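Side-chain contact in putative dehydrogenase (Pseudomonas fluorescens, PDB 6UUG), which acts as a two-component flavin-dependent monooxygenase on methanesulfinate in bacterial sulfur assimilation and has an acyl-CoA dehydrogenase-like fold: residues L374-D377 with R378-R381. Residues are numbered along the deposited sequence; the frame is centred on the assembly and turned at random.
Sequences LRLD and RHWR
Asp377 and Arg381 illustrate how a salt bridge can span the entry to a helix, here helix 378-386 of the acyl-CoA dehydrogenase-like C-terminal region, reached through a type I beta turn from Arg375 to Arg378. Arg381 NE donates to Asp377 OD2 over 2.9 Å with an N-H...O angle of 167°. The oxygen lies in the guanidinium plane, whereas the nitrogen stands above the carboxylate plane, the two groups being turned 62° apart. A bend at chi3 (-81°) folds the arginine back to this acid. Their backbones are joined too, Arg381 N donating to Asp377 O (2.9 Å). In the preceding turn Arg375 O accepts twice, from Arg378 N and from Arg378 NH1, each at 3.0 Å and from opposite faces of the carbonyl plane. With CG between backbone N and carbonyl carbon, the extended Arg378 chain runs alongside the turn to bring NH1 there.

Further out, Arg375 NH2 and Arg381 NH2 approach to 3.6 Å; Asp51 of helix 32-53 forms salt bridges with both arginines and probably offsets their like charges. Arg381 NH1 also donates to Ile211 O, while Glu270 OE1 of helix 247-277 makes a salt bridge with Arg378 NH2 and a hydrogen bond with His379 NE2. Trp380 stacks on Trp380 of the second subunit. A water bridges the turn to the helix, donating to Leu376 O (2.8 Å) and accepting from Trp380 N (2.9 Å).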
loop_
_atom_site.group_PDB
_atom_site.type_symbol
_atom_site.label_atom_id
_atom_site.label_comp_id
_atom_site.label_asym_id
_atom_site.label_seq_id
_atom_site.Cartn_x
_atom_site.Cartn_y
_atom_site.Cartn_z
ATOM N N LEU A 374 14.268 23.144 -11.596
ATOM C CA LEU A 374 14.057 21.848 -12.221
ATOM C C LEU A 374 12.583 21.510 -12.389
ATOM O O LEU A 374 12.236 20.787 -13.333
ATOM C CB LEU A 374 14.737 20.753 -11.393
ATOM C CG LEU A 374 16.235 20.907 -11.132
ATOM C CD1 LEU A 374 16.711 19.867 -10.130
ATOM C CD2 LEU A 374 16.991 20.767 -12.441
ATOM N N ARG A 375 11.722 22.029 -11.505
ATOM C CA ARG A 375 10.279 21.734 -11.475
ATOM C C ARG A 375 10.005 20.246 -11.706
ATOM O O ARG A 375 9.142 19.850 -12.495
ATOM C CB ARG A 375 9.524 22.598 -12.487
ATOM C CG ARG A 375 9.789 24.092 -12.299
ATOM C CD ARG A 375 9.095 24.960 -13.321
ATOM N NE ARG A 375 7.667 25.053 -13.057
ATOM C CZ ARG A 375 7.126 25.872 -12.163
ATOM N NH1 ARG A 375 7.899 26.673 -11.437
ATOM N NH2 ARG A 375 5.811 25.882 -11.991
ATOM N N LEU A 376 10.759 19.411 -10.992
ATOM C CA LEU A 376 10.589 17.968 -11.117
ATOM C C LEU A 376 9.225 17.508 -10.609
ATOM O O LEU A 376 8.758 16.431 -11.003
ATOM C CB LEU A 376 11.724 17.259 -10.373
ATOM C CG LEU A 376 11.897 15.750 -10.492
ATOM C CD1 LEU A 376 12.040 15.302 -11.947
ATOM C CD2 LEU A 376 13.108 15.336 -9.672
ATOM N N ASP A 377 8.562 18.320 -9.778
ATOM C CA ASP A 377 7.208 18.038 -9.313
ATOM C C ASP A 377 6.148 18.263 -10.377
ATOM O O ASP A 377 4.982 17.941 -10.126
ATOM C CB ASP A 377 6.872 18.918 -8.097
ATOM C CG ASP A 377 6.840 20.403 -8.442
ATOM O OD1 ASP A 377 7.743 20.850 -9.177
ATOM O OD2 ASP A 377 5.909 21.132 -7.997
ATOM N N ARG A 378 6.502 18.824 -11.541
ATOM C CA ARG A 378 5.481 19.106 -12.550
ATOM C C ARG A 378 4.796 17.826 -13.033
ATOM O O ARG A 378 3.589 17.838 -13.305
ATOM C CB ARG A 378 6.089 19.889 -13.727
ATOM C CG ARG A 378 6.978 19.090 -14.692
ATOM C CD ARG A 378 7.750 20.014 -15.645
ATOM N NE ARG A 378 8.543 19.253 -16.614
ATOM C CZ ARG A 378 9.690 18.650 -16.315
ATOM N NH1 ARG A 378 10.186 18.729 -15.082
ATOM N NH2 ARG A 378 10.350 17.967 -17.242
ATOM N N HIS A 379 5.530 16.714 -13.113
ATOM C CA HIS A 379 4.899 15.456 -13.503
ATOM C C HIS A 379 3.823 15.067 -12.500
ATOM O O HIS A 379 2.690 14.771 -12.880
ATOM C CB HIS A 379 5.935 14.337 -13.612
ATOM C CG HIS A 379 7.116 14.682 -14.470
ATOM N ND1 HIS A 379 7.023 14.836 -15.836
ATOM C CD2 HIS A 379 8.419 14.875 -14.154
ATOM C CE1 HIS A 379 8.217 15.123 -16.325
ATOM N NE2 HIS A 379 9.082 15.157 -15.325
ATOM N N TRP A 380 4.159 15.073 -11.205
ATOM C CA TRP A 380 3.149 14.758 -10.194
ATOM C C TRP A 380 1.969 15.728 -10.282
ATOM O O TRP A 380 0.807 15.307 -10.257
ATOM C CB TRP A 380 3.767 14.776 -8.781
ATOM C CG TRP A 380 2.795 14.302 -7.697
ATOM C CD1 TRP A 380 2.623 13.018 -7.238
ATOM C CD2 TRP A 380 1.863 15.115 -6.966
ATOM N NE1 TRP A 380 1.635 12.991 -6.265
ATOM C CE2 TRP A 380 1.153 14.261 -6.085
ATOM C CE3 TRP A 380 1.562 16.482 -6.965
ATOM C CZ2 TRP A 380 0.171 14.741 -5.196
ATOM C CZ3 TRP A 380 0.581 16.959 -6.073
ATOM C CH2 TRP A 380 -0.115 16.078 -5.226
ATOM N N ARG A 381 2.241 17.040 -10.385
ATOM C CA ARG A 381 1.137 18.007 -10.413
ATOM C C ARG A 381 0.231 17.797 -11.618
ATOM O O ARG A 381 -0.999 17.915 -11.516
ATOM C CB ARG A 381 1.670 19.441 -10.437
ATOM C CG ARG A 381 2.203 19.919 -9.117
ATOM C CD ARG A 381 2.522 21.406 -9.210
ATOM N NE ARG A 381 3.808 21.663 -9.850
ATOM C CZ ARG A 381 3.978 22.134 -11.084
ATOM N NH1 ARG A 381 2.938 22.405 -11.871
ATOM N NH2 ARG A 381 5.209 22.344 -11.534
HETATM O O HOH W 1 6.852 14.479 -10.243
HETATM O O HOH W 2 7.371 23.503 -9.670
#